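Local coordinates for fatty-acid-binding protein 1 (Arabidopsis thaliana, PDB 4DOO) that binds fatty acids, preferring saturated ones, through a chalcone-isomerase-like domain and may take part in alpha-linolenic acid metabolism in the chloroplast, at residues 125-137 with 158-172. Numbering follows the deposited sequence.
With DAO (lauric acid), chain C.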
loop_
_atom_site.group_PDB
_atom_site.type_symbol
_atom_site.label_atom_id
_atom_site.label_comp_id
_atom_site.label_asym_id
_atom_site.label_seq_id
_atom_site.Cartn_x
_atom_site.Cartn_y
_atom_site.Cartn_z
ATOM N N GLU A 125 2.358 4.842 20.920
ATOM C CA GLU A 125 3.773 5.081 20.653
ATOM C C GLU A 125 4.171 4.591 19.272
ATOM O O GLU A 125 4.986 5.212 18.591
ATOM C CB GLU A 125 4.655 4.415 21.720
ATOM C CG GLU A 125 4.395 4.917 23.140
ATOM C CD GLU A 125 5.476 4.507 24.128
ATOM O OE1 GLU A 125 5.341 4.832 25.329
ATOM O OE2 GLU A 125 6.462 3.867 23.702
ATOM N N LEU A 126 3.598 3.469 18.861
ATOM C CA LEU A 126 3.890 2.921 17.546
ATOM C C LEU A 126 3.407 3.914 16.495
ATOM O O LEU A 126 4.147 4.266 15.574
ATOM C CB LEU A 126 3.184 1.572 17.363
ATOM C CG LEU A 126 3.372 0.921 15.988
ATOM C CD1 LEU A 126 4.861 0.782 15.695
ATOM C CD2 LEU A 126 2.682 -0.436 15.960
ATOM N N LEU A 127 2.168 4.374 16.647
ATOM C CA LEU A 127 1.594 5.339 15.714
ATOM C C LEU A 127 2.407 6.626 15.713
ATOM O O LEU A 127 2.520 7.287 14.687
ATOM C CB LEU A 127 0.138 5.655 16.077
ATOM C CG LEU A 127 -0.580 6.665 15.165
ATOM C CD1 LEU A 127 -0.617 6.143 13.730
ATOM C CD2 LEU A 127 -1.995 6.907 15.674
ATOM N N GLN A 128 2.975 6.983 16.860
ATOM C CA GLN A 128 3.770 8.202 16.941
ATOM C C GLN A 128 5.102 8.044 16.213
ATOM O O GLN A 128 5.621 9.006 15.649
ATOM C CB GLN A 128 4.016 8.593 18.403
ATOM C CG GLN A 128 4.780 9.900 18.574
ATOM C CD GLN A 128 4.166 11.048 17.789
ATOM O OE1 GLN A 128 2.985 11.368 17.947
ATOM N NE2 GLN A 128 4.968 11.675 16.934
ATOM N N SER A 129 5.657 6.836 16.223
ATOM C CA SER A 129 6.925 6.597 15.539
ATOM C C SER A 129 6.721 6.755 14.034
ATOM O O SER A 129 7.644 7.131 13.303
ATOM C CB SER A 129 7.458 5.193 15.854
ATOM O OG SER A 129 6.601 4.181 15.357
ATOM N N PHE A 130 5.508 6.464 13.574
ATOM C CA PHE A 130 5.182 6.597 12.156
ATOM C C PHE A 130 5.019 8.082 11.843
ATOM O O PHE A 130 5.605 8.600 10.894
ATOM C CB PHE A 130 3.883 5.855 11.831
ATOM C CG PHE A 130 3.470 5.960 10.388
ATOM C CD1 PHE A 130 4.267 5.422 9.381
ATOM C CD2 PHE A 130 2.288 6.603 10.036
ATOM C CE1 PHE A 130 3.890 5.525 8.036
ATOM C CE2 PHE A 130 1.902 6.711 8.699
ATOM C CZ PHE A 130 2.707 6.169 7.698
ATOM N N THR A 131 4.220 8.761 12.657
ATOM C CA THR A 131 3.976 10.190 12.492
ATOM C C THR A 131 5.285 10.980 12.439
ATOM O O THR A 131 5.454 11.869 11.600
ATOM C CB THR A 131 3.129 10.741 13.662
ATOM O OG1 THR A 131 1.846 10.104 13.665
ATOM C CG2 THR A 131 2.944 12.253 13.529
ATOM N N SER A 132 6.206 10.652 13.343
ATOM C CA SER A 132 7.492 11.336 13.420
ATOM C C SER A 132 8.300 11.282 12.128
ATOM O O SER A 132 9.181 12.111 11.910
ATOM C CB SER A 132 8.331 10.764 14.569
ATOM O OG SER A 132 7.710 11.006 15.820
ATOM N N LEU A 133 8.010 10.307 11.276
ATOM C CA LEU A 133 8.728 10.187 10.014
ATOM C C LEU A 133 8.479 11.409 9.131
ATOM O O LEU A 133 9.302 11.750 8.278
ATOM C CB LEU A 133 8.295 8.921 9.269
ATOM C CG LEU A 133 8.589 7.559 9.910
ATOM C CD1 LEU A 133 8.039 6.454 9.015
ATOM C CD2 LEU A 133 10.090 7.382 10.109
ATOM N N PHE A 134 7.348 12.075 9.342
ATOM C CA PHE A 134 7.004 13.243 8.535
ATOM C C PHE A 134 7.062 14.551 9.316
ATOM O O PHE A 134 6.471 15.552 8.909
ATOM C CB PHE A 134 5.603 13.074 7.937
ATOM C CG PHE A 134 5.348 11.708 7.368
ATOM C CD1 PHE A 134 4.899 10.674 8.185
ATOM C CD2 PHE A 134 5.583 11.444 6.024
ATOM C CE1 PHE A 134 4.688 9.396 7.671
ATOM C CE2 PHE A 134 5.376 10.168 5.500
ATOM C CZ PHE A 134 4.929 9.144 6.326
ATOM N N LYS A 135 7.788 14.544 10.429
ATOM C CA LYS A 135 7.911 15.726 11.278
ATOM C C LYS A 135 8.547 16.938 10.592
ATOM O O LYS A 135 8.279 18.076 10.975
ATOM C CB LYS A 135 8.709 15.380 12.538
ATOM C CG LYS A 135 10.121 14.887 12.257
ATOM C CD LYS A 135 10.833 14.459 13.537
ATOM C CE LYS A 135 11.014 15.626 14.494
ATOM N NZ LYS A 135 11.822 16.722 13.886
ATOM N N ASP A 136 9.377 16.699 9.581
ATOM C CA ASP A 136 10.056 17.788 8.880
ATOM C C ASP A 136 9.373 18.271 7.603
ATOM O O ASP A 136 9.921 19.099 6.877
ATOM C CB ASP A 136 11.498 17.390 8.554
ATOM C CG ASP A 136 12.317 17.104 9.795
ATOM O OD1 ASP A 136 12.288 17.935 10.725
ATOM O OD2 ASP A 136 12.991 16.052 9.837
ATOM N N GLU A 137 8.181 17.757 7.327
ATOM C CA GLU A 137 7.452 18.158 6.132
ATOM C C GLU A 137 6.525 19.321 6.437
ATOM O O GLU A 137 5.752 19.267 7.393
ATOM C CB GLU A 137 6.641 16.978 5.593
ATOM C CG GLU A 137 7.473 15.723 5.410
ATOM C CD GLU A 137 8.654 15.948 4.482
ATOM O OE1 GLU A 137 9.629 15.173 4.559
ATOM O OE2 GLU A 137 8.602 16.897 3.669
ATOM N N VAL A 158 10.043 4.621 4.527
ATOM C CA VAL A 158 9.363 5.680 3.795
ATOM C C VAL A 158 10.333 6.616 3.090
ATOM O O VAL A 158 11.325 7.061 3.670
ATOM C CB VAL A 158 8.487 6.539 4.733
ATOM C CG1 VAL A 158 7.754 7.611 3.923
ATOM C CG2 VAL A 158 7.499 5.655 5.480
ATOM N N ALA A 159 10.029 6.914 1.833
ATOM C CA ALA A 159 10.836 7.821 1.038
ATOM C C ALA A 159 9.900 8.864 0.441
ATOM O O ALA A 159 8.818 8.533 -0.055
ATOM C CB ALA A 159 11.556 7.062 -0.063
ATOM N N ILE A 160 10.309 10.125 0.511
ATOM C CA ILE A 160 9.512 11.224 -0.020
ATOM C C ILE A 160 10.317 11.919 -1.112
ATOM O O ILE A 160 11.460 12.328 -0.893
ATOM C CB ILE A 160 9.143 12.227 1.100
ATOM C CG1 ILE A 160 8.300 11.519 2.164
ATOM C CG2 ILE A 160 8.366 13.402 0.525
ATOM C CD1 ILE A 160 7.906 12.401 3.335
ATOM N N GLU A 161 9.717 12.027 -2.295
ATOM C CA GLU A 161 10.360 12.641 -3.451
ATOM C C GLU A 161 11.731 12.021 -3.712
ATOM O O GLU A 161 12.677 12.709 -4.097
ATOM C CB GLU A 161 10.483 14.158 -3.257
ATOM C CG GLU A 161 9.142 14.896 -3.251
ATOM C CD GLU A 161 8.437 14.884 -4.606
ATOM O OE1 GLU A 161 8.213 13.792 -5.168
ATOM O OE2 GLU A 161 8.100 15.976 -5.110
ATOM N N GLY A 162 11.828 10.714 -3.490
ATOM C CA GLY A 162 13.070 10.001 -3.723
ATOM C C GLY A 162 14.063 9.994 -2.577
ATOM O O GLY A 162 15.109 9.354 -2.670
ATOM N N ASN A 163 13.743 10.693 -1.494
ATOM C CA ASN A 163 14.634 10.759 -0.341
ATOM C C ASN A 163 14.125 9.934 0.838
ATOM O O ASN A 163 13.026 10.167 1.336
ATOM C CB ASN A 163 14.813 12.216 0.100
ATOM C CG ASN A 163 15.325 13.106 -1.020
ATOM O OD1 ASN A 163 16.312 12.784 -1.682
ATOM N ND2 ASN A 163 14.657 14.236 -1.233
ATOM N N HIS A 164 14.926 8.970 1.280
ATOM C CA HIS A 164 14.550 8.131 2.415
ATOM C C HIS A 164 14.444 9.007 3.662
ATOM O O HIS A 164 15.348 9.790 3.952
ATOM C CB HIS A 164 15.598 7.032 2.609
ATOM C CG HIS A 164 15.395 6.204 3.838
ATOM N ND1 HIS A 164 15.886 6.572 5.073
ATOM C CD2 HIS A 164 14.776 5.013 4.021
ATOM C CE1 HIS A 164 15.582 5.642 5.960
ATOM N NE2 HIS A 164 14.909 4.686 5.348
ATOM N N VAL A 165 13.341 8.883 4.393
ATOM C CA VAL A 165 13.138 9.690 5.589
ATOM C C VAL A 165 13.186 8.910 6.895
ATOM O O VAL A 165 13.242 9.505 7.971
ATOM C CB VAL A 165 11.794 10.447 5.535
ATOM C CG1 VAL A 165 11.782 11.391 4.343
ATOM C CG2 VAL A 165 10.639 9.457 5.449
ATOM N N GLY A 166 13.160 7.586 6.810
ATOM C CA GLY A 166 13.213 6.791 8.022
ATOM C C GLY A 166 12.532 5.447 7.898
ATOM O O GLY A 166 11.890 5.154 6.890
ATOM N N SER A 167 12.675 4.628 8.933
ATOM C CA SER A 167 12.077 3.305 8.945
ATOM C C SER A 167 11.565 2.968 10.336
ATOM O O SER A 167 11.970 3.575 11.332
ATOM C CB SER A 167 13.104 2.245 8.536
ATOM O OG SER A 167 13.731 2.561 7.307
ATOM N N VAL A 168 10.670 1.989 10.385
ATOM C CA VAL A 168 10.093 1.506 11.630
ATOM C C VAL A 168 9.960 -0.005 11.488
ATOM O O VAL A 168 9.282 -0.495 10.582
ATOM C CB VAL A 168 8.692 2.122 11.896
ATOM C CG1 VAL A 168 8.080 1.512 13.152
ATOM C CG2 VAL A 168 8.805 3.636 12.059
ATOM N N LYS A 169 10.634 -0.741 12.364
ATOM C CA LYS A 169 10.568 -2.193 12.329
ATOM C C LYS A 169 9.356 -2.595 13.158
ATOM O O LYS A 169 9.365 -2.475 14.381
ATOM C CB LYS A 169 11.841 -2.805 12.920
ATOM C CG LYS A 169 11.874 -4.320 12.836
ATOM C CD LYS A 169 13.127 -4.894 13.468
ATOM C CE LYS A 169 13.118 -6.409 13.371
ATOM N NZ LYS A 169 13.000 -6.865 11.956
ATOM N N SER A 170 8.308 -3.056 12.485
ATOM C CA SER A 170 7.087 -3.458 13.169
ATOM C C SER A 170 6.182 -4.258 12.246
ATOM O O SER A 170 5.687 -3.746 11.243
ATOM C CB SER A 170 6.339 -2.221 13.683
ATOM O OG SER A 170 5.030 -2.547 14.135
ATOM N N HIS A 171 5.980 -5.524 12.589
ATOM C CA HIS A 171 5.121 -6.397 11.804
ATOM C C HIS A 171 3.712 -5.807 11.832
ATOM O O HIS A 171 3.005 -5.793 10.824
ATOM C CB HIS A 171 5.121 -7.799 12.420
ATOM C CG HIS A 171 4.436 -8.830 11.582
ATOM N ND1 HIS A 171 3.096 -8.763 11.261
ATOM C CD2 HIS A 171 4.904 -9.962 11.005
ATOM C CE1 HIS A 171 2.770 -9.809 10.522
ATOM N NE2 HIS A 171 3.848 -10.553 10.353
ATOM N N LEU A 172 3.317 -5.303 12.998
ATOM C CA LEU A 172 1.994 -4.712 13.171
ATOM C C LEU A 172 1.764 -3.506 12.257
ATOM O O LEU A 172 0.741 -3.421 11.573
ATOM C CB LEU A 172 1.797 -4.298 14.632
ATOM C CG LEU A 172 0.497 -3.565 14.958
ATOM C CD1 LEU A 172 -0.692 -4.434 14.584
ATOM C CD2 LEU A 172 0.469 -3.223 16.444
HETATM O O1 DAO C . -5.116 7.853 5.044
HETATM O O2 DAO C . -4.579 7.585 2.923
HETATM C C1 DAO C . -4.376 7.387 4.144
HETATM C C2 DAO C . -3.176 6.561 4.551
HETATM C C3 DAO C . -1.898 7.323 4.244
HETATM C C4 DAO C . -0.671 6.600 4.818
HETATM C C5 DAO C . 0.626 7.190 4.260
HETATM C C6 DAO C . 1.027 8.460 5.004
HETATM C C7 DAO C . 1.875 9.370 4.131
HETATM C C8 DAO C . 1.870 10.784 4.691
HETATM C C9 DAO C . 2.573 11.751 3.755
HETATM C C10 DAO C . 2.628 13.144 4.375
HETATM C C11 DAO C . 3.850 13.908 3.877
HETATM C C12 DAO C . 3.791 15.355 4.315
#
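The backbones of 125-137 and 158-172 draw together from Leu-126 to Leu-133, the CA-CA separation falling from 8.4 Å between Leu-126 and Ser-170 to 6.0 Å between Leu-133 and Gly-166. No hydrogen bond crosses; mostly side-chain contacts make up the 559 Å² buried, both sides summed. Leu-126, its CG anti to the backbone N (chi1 178°), sends CD2 to CD2 of Leu-172, 3.6 Å away, and lies against the Ser-170 hydroxyl, which N-caps helix 171-182 through Leu-173 N. Val-168 CG1 touches Ser-129 OG and, more loosely, Leu-126 CD1, while its CG2 packs against Ser-129 O. Leu-133 spans both strands of the hairpin, CD1 against Val-158 CG2 on one and CD2 3.8 Å from Gly-166 CA on the other, and a beta-carbon on that glycine would collide with CD2.

In this chalcone-isomerase fold, helix 124-131 and the turn after it thus cover the hairpin of 155-160 and 163-169 at the border of the antiparallel sheet, and Phe-130, Phe-134 and Glu-137 line the lauric acid pocket. Leu-133 CB lies over one face of the Phe-134 ring and lauric acid C8 over the opposite one, 3.6 Å above the ring plane, both displaced toward the rim. Ile-160 CD1 meets its edge at CD2, 3.7 Å away, and Val-158 CG1 approaches obliquely. Phe-130 presents a face to Phe-134 CE1 and its edge to lauric acid C6, 3.9 Å from CZ; Phe-107 meets it edge-to-face. Glu-137 CB packs 3.5 Å from the terminal C12 of the fatty acid, and the bend at chi2 (-57°) turns the carboxylate so that OE1 lies against Ile-160 CD1. Replacing Phe-134 with alanine would probably deprive the middle of the acyl chain of its aromatic wall and open a gap beside Val-158 and Ile-160. The carboxylate end of the ligand is held elsewhere, by Arg-30, Tyr-43 and Ser-110.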